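Alkaline phosphatase (Antarctic bacterium, PDB 2W5V) probably hydrolyses phosphate monoesters under alkaline conditions, as alkaline phosphatases do, using zinc and magnesium ions bound in its active site. Local coordinates at residues Ala90-Lys96 and Glu359-His365; Asn190-Thr196 and Arg209-Leu215; Phe202-Asn208 and Gln240-Lys244. The protein carries 1 engineered substitution. All blocks are in the same frame, centred on the assembly; numbering follows the deposited sequence.

Contact 1 (Ala90-Lys96 and Glu359-His365)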
loop_
_atom_site.group_PDB
_atom_site.type_symbol
_atom_site.label_atom_id
_atom_site.label_comp_id
_atom_site.label_asym_id
_atom_site.label_seq_id
_atom_site.Cartn_x
_atom_site.Cartn_y
_atom_site.Cartn_z
ATOM N N ALA B 90 0.205 2.972 -19.929
ATOM C CA ALA B 90 1.491 2.788 -19.254
ATOM C C ALA B 90 1.820 1.296 -19.169
ATOM O O ALA B 90 2.940 0.882 -19.469
ATOM C CB ALA B 90 1.469 3.409 -17.863
ATOM N N PHE B 91 0.832 0.497 -18.764
ATOM C CA PHE B 91 0.992 -0.957 -18.640
ATOM C C PHE B 91 1.121 -1.644 -20.001
ATOM O O PHE B 91 1.952 -2.534 -20.191
ATOM C CB PHE B 91 -0.205 -1.592 -17.932
ATOM C CG PHE B 91 -0.461 -1.079 -16.538
ATOM C CD1 PHE B 91 0.552 -0.529 -15.768
ATOM C CD2 PHE B 91 -1.729 -1.198 -15.984
ATOM C CE1 PHE B 91 0.296 -0.081 -14.468
ATOM C CE2 PHE B 91 -1.987 -0.756 -14.693
ATOM C CZ PHE B 91 -0.974 -0.199 -13.933
ATOM N N SER B 92 0.274 -1.254 -20.946
ATOM C CA SER B 92 0.210 -1.981 -22.210
ATOM C C SER B 92 1.338 -1.625 -23.171
ATOM O O SER B 92 1.733 -2.462 -23.979
ATOM C CB SER B 92 -1.136 -1.758 -22.901
ATOM O OG SER B 92 -1.243 -0.421 -23.359
ATOM N N CYS B 93 1.839 -0.390 -23.094
ATOM C CA CYS B 93 2.812 0.110 -24.068
ATOM C C CYS B 93 4.142 0.559 -23.467
ATOM O O CYS B 93 5.129 0.701 -24.183
ATOM C CB CYS B 93 2.212 1.248 -24.896
ATOM S SG CYS B 93 0.781 0.723 -25.879
ATOM N N GLY B 94 4.166 0.790 -22.158
ATOM C CA GLY B 94 5.414 1.095 -21.479
ATOM C C GLY B 94 5.880 2.540 -21.550
ATOM O O GLY B 94 7.060 2.828 -21.331
ATOM N N ILE B 95 4.959 3.453 -21.845
ATOM C CA ILE B 95 5.280 4.875 -21.876
ATOM C C ILE B 95 4.322 5.677 -21.001
ATOM O O ILE B 95 3.169 5.287 -20.820
ATOM C CB ILE B 95 5.177 5.433 -23.299
ATOM C CG1 ILE B 95 3.765 5.192 -23.841
ATOM C CG2 ILE B 95 6.230 4.793 -24.193
ATOM C CD1 ILE B 95 3.376 6.146 -24.906
ATOM N N LYS B 96 4.811 6.791 -20.460
ATOM C CA LYS B 96 3.945 7.794 -19.858
ATOM C C LYS B 96 3.305 8.579 -20.997
ATOM O O LYS B 96 3.988 9.001 -21.930
ATOM C CB LYS B 96 4.760 8.762 -19.000
ATOM C CG LYS B 96 5.426 8.137 -17.785
ATOM C CD LYS B 96 4.442 7.998 -16.626
ATOM C CE LYS B 96 5.172 7.815 -15.301
ATOM N NZ LYS B 96 4.222 7.412 -14.202
ATOM N N GLU B 359 7.845 3.472 -11.574
ATOM C CA GLU B 359 6.796 4.140 -12.337
ATOM C C GLU B 359 5.865 3.093 -12.932
ATOM O O GLU B 359 6.310 2.001 -13.288
ATOM C CB GLU B 359 7.401 5.007 -13.443
ATOM C CG GLU B 359 8.300 6.123 -12.916
ATOM C CD GLU B 359 7.523 7.264 -12.270
ATOM O OE1 GLU B 359 6.273 7.250 -12.313
ATOM O OE2 GLU B 359 8.170 8.185 -11.725
ATOM N N ASN B 360 4.573 3.417 -13.018
ATOM C CA ASN B 360 3.600 2.508 -13.634
ATOM C C ASN B 360 4.018 1.942 -14.994
ATOM O O ASN B 360 3.758 0.770 -15.281
ATOM C CB ASN B 360 2.182 3.117 -13.709
ATOM C CG ASN B 360 2.106 4.386 -14.560
ATOM O OD1 ASN B 360 3.114 4.916 -15.032
ATOM N ND2 ASN B 360 0.888 4.881 -14.749
ATOM N N ASN B 361 4.672 2.744 -15.830
ATOM C CA ASN B 361 4.999 2.235 -17.164
ATOM C C ASN B 361 6.057 1.140 -17.144
ATOM O O ASN B 361 6.229 0.427 -18.128
ATOM C CB ASN B 361 5.375 3.344 -18.148
ATOM C CG ASN B 361 6.615 4.101 -17.736
ATOM O OD1 ASN B 361 6.641 4.745 -16.691
ATOM N ND2 ASN B 361 7.650 4.051 -18.575
ATOM N N GLU B 362 6.758 0.993 -16.023
ATOM C CA GLU B 362 7.772 -0.060 -15.921
ATOM C C GLU B 362 7.151 -1.449 -15.842
ATOM O O GLU B 362 7.836 -2.448 -16.046
ATOM C CB GLU B 362 8.718 0.178 -14.737
ATOM C CG GLU B 362 9.566 1.437 -14.876
ATOM C CD GLU B 362 10.546 1.366 -16.037
ATOM O OE1 GLU B 362 10.834 0.249 -16.511
ATOM O OE2 GLU B 362 11.032 2.433 -16.474
ATOM N N ILE B 363 5.863 -1.522 -15.524
ATOM C CA ILE B 363 5.161 -2.805 -15.561
ATOM C C ILE B 363 5.377 -3.455 -16.927
ATOM O O ILE B 363 5.667 -4.652 -17.014
ATOM C CB ILE B 363 3.647 -2.650 -15.333
ATOM C CG1 ILE B 363 3.341 -2.356 -13.854
ATOM C CG2 ILE B 363 2.906 -3.902 -15.800
ATOM C CD1 ILE B 363 3.598 -3.524 -12.913
ATOM N N PHE B 364 5.247 -2.657 -17.986
ATOM C CA PHE B 364 5.436 -3.143 -19.360
ATOM C C PHE B 364 6.847 -3.680 -19.547
ATOM O O PHE B 364 7.042 -4.787 -20.044
ATOM C CB PHE B 364 5.180 -2.018 -20.370
ATOM C CG PHE B 364 5.618 -2.339 -21.784
ATOM C CD1 PHE B 364 4.708 -2.820 -22.716
ATOM C CD2 PHE B 364 6.937 -2.145 -22.183
ATOM C CE1 PHE B 364 5.097 -3.107 -24.020
ATOM C CE2 PHE B 364 7.340 -2.434 -23.491
ATOM C CZ PHE B 364 6.414 -2.917 -24.407
ATOM N N HIS B 365 7.831 -2.883 -19.148
ATOM C CA HIS B 365 9.222 -3.247 -19.366
ATOM C C HIS B 365 9.626 -4.463 -18.548
ATOM O O HIS B 365 10.444 -5.270 -18.982
ATOM C CB HIS B 365 10.116 -2.040 -19.110
ATOM C CG HIS B 365 9.855 -0.918 -20.068
ATOM N ND1 HIS B 365 10.279 -0.953 -21.382
ATOM C CD2 HIS B 365 9.175 0.244 -19.924
ATOM C CE1 HIS B 365 9.887 0.149 -21.996
ATOM N NE2 HIS B 365 9.213 0.892 -21.134
#

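Contact 2 (Asn190-Thr196 and Arg209-Leu215)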
loop_
_atom_site.group_PDB
_atom_site.type_symbol
_atom_site.label_atom_id
_atom_site.label_comp_id
_atom_site.label_asym_id
_atom_site.label_seq_id
_atom_site.Cartn_x
_atom_site.Cartn_y
_atom_site.Cartn_z
ATOM N N ASN B 190 -12.990 -11.499 -39.968
ATOM C CA ASN B 190 -11.586 -11.557 -39.548
ATOM C C ASN B 190 -11.304 -12.769 -38.660
ATOM O O ASN B 190 -10.399 -12.736 -37.830
ATOM C CB ASN B 190 -11.177 -10.278 -38.805
ATOM C CG ASN B 190 -10.781 -9.154 -39.744
ATOM O OD1 ASN B 190 -9.639 -9.083 -40.198
ATOM N ND2 ASN B 190 -11.721 -8.258 -40.029
ATOM N N GLN B 191 -12.103 -13.819 -38.825
ATOM C CA GLN B 191 -11.885 -15.100 -38.142
ATOM C C GLN B 191 -12.411 -15.179 -36.705
ATOM O O GLN B 191 -12.184 -16.174 -36.012
ATOM C CB GLN B 191 -10.409 -15.499 -38.185
ATOM C CG GLN B 191 -9.899 -15.824 -39.579
ATOM C CD GLN B 191 -8.467 -16.323 -39.567
ATOM O OE1 GLN B 191 -8.198 -17.479 -39.893
ATOM N NE2 GLN B 191 -7.540 -15.454 -39.176
ATOM N N PHE B 192 -13.120 -14.148 -36.258
ATOM C CA PHE B 192 -13.745 -14.198 -34.939
ATOM C C PHE B 192 -15.071 -14.940 -34.947
ATOM O O PHE B 192 -15.975 -14.600 -35.707
ATOM C CB PHE B 192 -13.958 -12.794 -34.380
ATOM C CG PHE B 192 -12.759 -12.235 -33.689
ATOM C CD1 PHE B 192 -11.886 -11.398 -34.362
ATOM C CD2 PHE B 192 -12.498 -12.555 -32.367
ATOM C CE1 PHE B 192 -10.777 -10.881 -33.721
ATOM C CE2 PHE B 192 -11.392 -12.045 -31.728
ATOM C CZ PHE B 192 -10.533 -11.209 -32.405
ATOM N N THR B 193 -15.179 -15.961 -34.103
ATOM C CA THR B 193 -16.477 -16.513 -33.766
ATOM C C THR B 193 -17.026 -15.641 -32.647
ATOM O O THR B 193 -16.341 -15.408 -31.656
ATOM C CB THR B 193 -16.373 -17.976 -33.302
ATOM O OG1 THR B 193 -15.914 -18.789 -34.395
ATOM C CG2 THR B 193 -17.729 -18.485 -32.838
ATOM N N ILE B 194 -18.246 -15.139 -32.810
ATOM C CA ILE B 194 -18.811 -14.209 -31.835
ATOM C C ILE B 194 -20.063 -14.774 -31.174
ATOM O O ILE B 194 -20.969 -15.238 -31.851
ATOM C CB ILE B 194 -19.178 -12.860 -32.488
ATOM C CG1 ILE B 194 -17.947 -12.206 -33.116
ATOM C CG2 ILE B 194 -19.847 -11.932 -31.476
ATOM C CD1 ILE B 194 -16.870 -11.839 -32.124
ATOM N N ASN B 195 -20.107 -14.720 -29.851
ATOM C CA ASN B 195 -21.293 -15.100 -29.104
ATOM C C ASN B 195 -21.809 -13.879 -28.355
ATOM O O ASN B 195 -21.051 -13.203 -27.653
ATOM C CB ASN B 195 -20.967 -16.249 -28.143
ATOM C CG ASN B 195 -22.179 -16.742 -27.376
ATOM O OD1 ASN B 195 -22.983 -15.952 -26.883
ATOM N ND2 ASN B 195 -22.309 -18.063 -27.257
ATOM N N THR B 196 -23.093 -13.582 -28.516
ATOM C CA THR B 196 -23.677 -12.435 -27.839
ATOM C C THR B 196 -24.783 -12.867 -26.898
ATOM O O THR B 196 -25.571 -12.039 -26.449
ATOM C CB THR B 196 -24.253 -11.416 -28.833
ATOM O OG1 THR B 196 -25.363 -12.004 -29.531
ATOM C CG2 THR B 196 -23.196 -10.996 -29.830
ATOM N N ARG B 209 -10.985 -20.554 -34.233
ATOM C CA ARG B 209 -9.680 -19.906 -34.325
ATOM C C ARG B 209 -9.569 -18.740 -33.332
ATOM O O ARG B 209 -8.556 -18.585 -32.645
ATOM C CB ARG B 209 -9.416 -19.432 -35.756
ATOM C CG ARG B 209 -8.123 -18.654 -35.933
ATOM C CD ARG B 209 -6.911 -19.396 -35.365
ATOM N NE ARG B 209 -5.675 -18.624 -35.524
ATOM C CZ ARG B 209 -5.179 -17.786 -34.613
ATOM N NH1 ARG B 209 -5.803 -17.600 -33.449
ATOM N NH2 ARG B 209 -4.048 -17.132 -34.866
ATOM N N LYS B 210 -10.608 -17.915 -33.264
ATOM C CA LYS B 210 -10.664 -16.843 -32.276
ATOM C C LYS B 210 -12.071 -16.775 -31.720
ATOM O O LYS B 210 -13.016 -17.204 -32.371
ATOM C CB LYS B 210 -10.335 -15.494 -32.903
ATOM C CG LYS B 210 -9.005 -15.399 -33.617
ATOM C CD LYS B 210 -8.852 -13.972 -34.133
ATOM C CE LYS B 210 -7.900 -13.860 -35.298
ATOM N NZ LYS B 210 -8.144 -12.578 -36.014
ATOM N N MET B 211 -12.221 -16.201 -30.534
ATOM C CA MET B 211 -13.524 -16.179 -29.890
ATOM C C MET B 211 -13.796 -14.839 -29.231
ATOM O O MET B 211 -12.948 -14.310 -28.512
ATOM C CB MET B 211 -13.609 -17.303 -28.857
ATOM C CG MET B 211 -15.005 -17.509 -28.310
ATOM S SD MET B 211 -16.095 -18.116 -29.600
ATOM C CE MET B 211 -17.695 -17.605 -28.976
ATOM N N GLY B 212 -14.981 -14.293 -29.471
ATOM C CA GLY B 212 -15.369 -13.030 -28.867
ATOM C C GLY B 212 -16.735 -13.119 -28.207
ATOM O O GLY B 212 -17.693 -13.615 -28.803
ATOM N N PHE B 213 -16.826 -12.647 -26.965
ATOM C CA PHE B 213 -18.097 -12.612 -26.246
ATOM C C PHE B 213 -18.509 -11.163 -25.987
ATOM O O PHE B 213 -17.808 -10.426 -25.279
ATOM C CB PHE B 213 -17.983 -13.340 -24.903
ATOM C CG PHE B 213 -17.822 -14.834 -25.020
ATOM C CD1 PHE B 213 -18.933 -15.666 -25.055
ATOM C CD2 PHE B 213 -16.557 -15.407 -25.053
ATOM C CE1 PHE B 213 -18.789 -17.049 -25.140
ATOM C CE2 PHE B 213 -16.402 -16.785 -25.142
ATOM C CZ PHE B 213 -17.520 -17.609 -25.185
ATOM N N LEU B 214 -19.639 -10.761 -26.565
ATOM C CA LEU B 214 -20.201 -9.427 -26.348
ATOM C C LEU B 214 -21.546 -9.579 -25.643
ATOM O O LEU B 214 -22.580 -9.701 -26.295
ATOM C CB LEU B 214 -20.358 -8.683 -27.688
ATOM C CG LEU B 214 -19.046 -8.260 -28.363
ATOM C CD1 LEU B 214 -19.271 -7.842 -29.817
ATOM C CD2 LEU B 214 -18.357 -7.140 -27.570
ATOM N N LEU B 215 -21.519 -9.561 -24.309
ATOM C CA LEU B 215 -22.641 -10.053 -23.508
ATOM C C LEU B 215 -23.535 -8.974 -22.896
ATOM O O LEU B 215 -24.359 -9.259 -22.026
ATOM C CB LEU B 215 -22.121 -10.993 -22.415
ATOM C CG LEU B 215 -21.306 -12.176 -22.938
ATOM C CD1 LEU B 215 -20.830 -13.051 -21.793
ATOM C CD2 LEU B 215 -22.136 -12.985 -23.952
HETATM O O HOH W 1 -13.183 -18.503 -35.210
HETATM O O HOH W 2 -25.094 -9.298 -25.760
#

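Contact 3 (Phe202-Asn208 and Gln240-Lys244)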
loop_
_atom_site.group_PDB
_atom_site.type_symbol
_atom_site.label_atom_id
_atom_site.label_comp_id
_atom_site.label_asym_id
_atom_site.label_seq_id
_atom_site.Cartn_x
_atom_site.Cartn_y
_atom_site.Cartn_z
ATOM N N PHE B 202 -15.568 -24.574 -22.421
ATOM C CA PHE B 202 -14.453 -24.701 -23.352
ATOM C C PHE B 202 -14.789 -25.533 -24.591
ATOM O O PHE B 202 -14.514 -25.114 -25.716
ATOM C CB PHE B 202 -13.210 -25.259 -22.658
ATOM C CG PHE B 202 -12.045 -25.460 -23.584
ATOM C CD1 PHE B 202 -11.512 -24.393 -24.293
ATOM C CD2 PHE B 202 -11.487 -26.716 -23.754
ATOM C CE1 PHE B 202 -10.443 -24.574 -25.148
ATOM C CE2 PHE B 202 -10.417 -26.904 -24.610
ATOM C CZ PHE B 202 -9.896 -25.832 -25.308
ATOM N N SER B 203 -15.384 -26.704 -24.387
ATOM C CA SER B 203 -15.680 -27.611 -25.495
ATOM C C SER B 203 -16.543 -26.960 -26.576
ATOM O O SER B 203 -16.430 -27.290 -27.761
ATOM C CB SER B 203 -16.341 -28.888 -24.983
ATOM O OG SER B 203 -15.493 -29.545 -24.060
ATOM N N SER B 204 -17.400 -26.033 -26.163
ATOM C CA SER B 204 -18.239 -25.290 -27.102
ATOM C C SER B 204 -17.433 -24.465 -28.114
ATOM O O SER B 204 -17.875 -24.247 -29.246
ATOM C CB SER B 204 -19.189 -24.363 -26.339
ATOM O OG SER B 204 -20.301 -25.076 -25.825
ATOM N N ILE B 205 -16.256 -24.005 -27.705
ATOM C CA ILE B 205 -15.493 -23.059 -28.521
ATOM C C ILE B 205 -14.125 -23.586 -28.937
ATOM O O ILE B 205 -13.369 -22.893 -29.621
ATOM C CB ILE B 205 -15.281 -21.718 -27.779
ATOM C CG1 ILE B 205 -14.518 -21.944 -26.470
ATOM C CG2 ILE B 205 -16.612 -21.039 -27.503
ATOM C CD1 ILE B 205 -14.007 -20.662 -25.830
ATOM N N ALA B 206 -13.813 -24.812 -28.533
ATOM C CA ALA B 206 -12.454 -25.329 -28.659
ATOM C C ALA B 206 -11.904 -25.285 -30.081
ATOM O O ALA B 206 -10.715 -25.039 -30.280
ATOM C CB ALA B 206 -12.372 -26.736 -28.107
ATOM N N SER B 207 -12.759 -25.529 -31.070
ATOM C CA SER B 207 -12.283 -25.608 -32.451
ATOM C C SER B 207 -12.377 -24.285 -33.214
ATOM O O SER B 207 -12.137 -24.242 -34.418
ATOM C CB SER B 207 -12.998 -26.726 -33.217
ATOM O OG SER B 207 -14.399 -26.541 -33.197
ATOM N N ASN B 208 -12.721 -23.206 -32.520
ATOM C CA ASN B 208 -12.716 -21.891 -33.151
ATOM C C ASN B 208 -11.301 -21.316 -33.188
ATOM O O ASN B 208 -10.512 -21.549 -32.277
ATOM C CB ASN B 208 -13.641 -20.933 -32.407
ATOM C CG ASN B 208 -15.092 -21.363 -32.451
ATOM O OD1 ASN B 208 -15.862 -21.066 -31.540
ATOM N ND2 ASN B 208 -15.475 -22.056 -33.513
ATOM N N GLN B 240 -8.122 -21.569 -20.881
ATOM C CA GLN B 240 -8.255 -22.832 -21.602
ATOM C C GLN B 240 -8.173 -22.624 -23.102
ATOM O O GLN B 240 -7.534 -23.402 -23.808
ATOM C CB GLN B 240 -9.575 -23.518 -21.262
ATOM C CG GLN B 240 -9.794 -23.746 -19.786
ATOM C CD GLN B 240 -11.098 -24.460 -19.520
ATOM O OE1 GLN B 240 -11.217 -25.666 -19.758
ATOM N NE2 GLN B 240 -12.091 -23.720 -19.035
ATOM N N PHE B 241 -8.823 -21.579 -23.598
ATOM C CA PHE B 241 -8.855 -21.365 -25.038
ATOM C C PHE B 241 -7.478 -20.998 -25.568
ATOM O O PHE B 241 -7.062 -21.479 -26.623
ATOM C CB PHE B 241 -9.844 -20.265 -25.412
ATOM C CG PHE B 241 -9.929 -20.020 -26.895
ATOM C CD1 PHE B 241 -10.703 -20.843 -27.700
ATOM C CD2 PHE B 241 -9.241 -18.971 -27.483
ATOM C CE1 PHE B 241 -10.787 -20.632 -29.064
ATOM C CE2 PHE B 241 -9.322 -18.748 -28.853
ATOM C CZ PHE B 241 -10.096 -19.581 -29.645
ATOM N N LEU B 242 -6.777 -20.136 -24.835
ATOM C CA LEU B 242 -5.504 -19.611 -25.309
ATOM C C LEU B 242 -4.360 -20.605 -25.145
ATOM O O LEU B 242 -3.321 -20.464 -25.786
ATOM C CB LEU B 242 -5.174 -18.281 -24.621
ATOM C CG LEU B 242 -6.136 -17.153 -25.006
ATOM C CD1 LEU B 242 -5.844 -15.906 -24.191
ATOM C CD2 LEU B 242 -6.066 -16.870 -26.511
ATOM N N SER B 243 -4.548 -21.612 -24.295
ATOM C CA SER B 243 -3.495 -22.595 -24.081
ATOM C C SER B 243 -3.680 -23.840 -24.942
ATOM O O SER B 243 -2.948 -24.814 -24.794
ATOM C CB SER B 243 -3.349 -22.957 -22.596
ATOM O OG SER B 243 -4.559 -23.443 -22.052
ATOM N N LYS B 244 -4.662 -23.804 -25.839
ATOM C CA LYS B 244 -4.814 -24.855 -26.841
ATOM C C LYS B 244 -3.477 -25.137 -27.513
ATOM O O LYS B 244 -2.689 -24.218 -27.757
ATOM C CB LYS B 244 -5.805 -24.429 -27.924
ATOM C CG LYS B 244 -7.257 -24.653 -27.583
ATOM C CD LYS B 244 -8.153 -23.830 -28.502
ATOM C CE LYS B 244 -7.830 -24.065 -29.969
ATOM N NZ LYS B 244 -8.693 -23.231 -30.854
HETATM O O HOH W 3 -15.146 -24.957 -19.664
#

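Contact 1 (Ala90-Lys96 and Glu359-His365)
The contact is built on the C-terminal end of helix 86-93, where Gly94, with positive phi, lies against Asn361, Phe364 and His365 as the chain enters helix 362-371. Glycine suits the place twice over, since its backbone angles disfavour a side chain and a CB would run into the Phe364 ring. Two donors grip Gly94 O. His365 NE2 reaches Gly94 O at 2.9 Å on a lone pair in the carbonyl plane, whereas Asn361 ND2 comes to the same oxygen from above that plane at 3.1 Å. Phe364, its CG anti to the backbone N (chi1 168°), offers one ring face to Cys93 O. Lys96 folds at chi2 (-81°), which carries NZ to a salt bridge with Glu359 OE1 at 2.8 Å and a hydrogen bond with Asn360 OD1 at 2.9 Å; Ser75 O accepts a further hydrogen bond from it. A methionine in its place would probably cost Glu359 this charge partner and leave Asn360 OD1 and Ser75 O without the ammonium donor. Deeper in, Phe91 CD1 packs 3.8 Å from Ile363 CB, its ring edge toward Asn360 O. The arrangement belongs to the helical layer of the alkaline phosphatase fold, with Phe91 beside the zinc ligand Asp301.

Contact 2 (Asn190-Thr196 and Arg209-Leu215)
Thr193 and Met211 pair in the parallel ladder that joins strand 192-195, at the edge of the main sheet, to strand 210-214. The backbone bonds alternate as a parallel pair requires: Thr193 N to Lys210 O, Gly212 N to Thr193 O, Asn195 N to Gly212 O at 2.9 Å, and Leu214 N to Asn195 O.

Lys210 can be followed outward from the backbone. Its CB rests 3.7 Å from Phe192 CD2 and also near Gln191 O, which CG passes at a slightly longer range. Beyond CG the chain is extended, and Lys210 CD settles over one face of the Phe192 ring, 3.8 Å from its centroid, in a CH-pi contact. CE passes Asn190 O and, a little farther off, Gln191 CB, and Lys210 NZ donates to Asn190 O at 2.9 Å, meeting the oxygen almost head-on (C=O...N 176°). A long aliphatic stem with a charged end suits this path, which runs over an aromatic ring to a carbonyl.

Gly212 faces Ile194, whose CD1 lies 3.8 Å from Gly212 CA; a CB there would clash with that methyl. On the other face of the sheet Met211 bends at chi2 (67°), which brings SD to 3.6 Å from Thr193 CG2 and lays CE over a face of the Phe213 ring. The same CE touches Asn195 CB, while Asn195 OD1 turns to the amides of Thr197 and Ala198.

Water 1 donates to Gln191 O (2.7 Å) and accepts from Thr193 OG1 and, at longer range, from Lys210 N, which ties the two segments together where the strands begin. Backbone amides and one ammonium thus satisfy the named carbonyls, while Phe192 with the Lys210 stem on one face and Met211 with Phe213 on the other supply apolar packing.

Contact 3 (Phe202-Asn208 and Gln240-Lys244)
Phe202 and Phe241 lead the packing of the short, weakly bonded helix about 202-205, which belongs to the beta-alpha-beta unit formed with strands 192-195 and 210-214, against the C-terminal end of helix 230-242. The Phe202 ring is held on both faces: Gln240 CB lies over one, 4.1 Å from the centroid in a CH-pi contact, and Ala206 CB covers the opposite one. Lys244 CG comes to the ring's edge, 3.7 Å from Phe202 CZ. A flat aromatic suits such a slot between two small aliphatic groups.

Phe241 instead uses its edge. A chi1 of -179° swings the ring away from its own backbone N toward the turn, where Phe241 CE1 lies 3.5 Å from Ile205 O and Phe241 CZ 3.3 Å from Asn208 O; the slightly positive ring hydrogens suit these carbonyls. Ile205 CD1 adds an apolar touch on Phe241 CD1 at 3.8 Å.

Lys244, bent at chi3, donates from NZ to Ala206 O at 2.8 Å; Asn208 O is also close but badly angled for a bond.

Behind this shell, a type I turn from Ile205 to Asn208, closed by Asn208 N on Ile205 O, sets out the carbonyls that Phe241 and Lys244 meet. Leu242 packs on Phe249 and Ile251 of strand 249-255, so the helix end also lies against the sheet. Water 3 accepts from Phe202 N at 2.8 Å and, weakly, from Gln240 NE2 at 3.4 Å.

How the contacts relate
Contacts 2 and 3 are neighbours, their centres 12 Å apart, and share one beta-alpha-beta unit: strands 192-195 and 210-214 form contact 2, and the intervening helix 202-205 packs on helix 230-242 in contact 3. Along the chain their segments alternate, and they touch directly, Met211 SD lying 3.6 Å from Ile205 CG2. The centre of contact 1 is about 29 Å from that of contact 2 and about 30 Å from that of contact 3, and both are nested within the long chain loop it closes. Within this chain strands 192-195 and 356-359 are the outermost strands of the main sheet, so contacts 2 and 1 involve its opposite ends, and contact 1 alone comes near the zinc site.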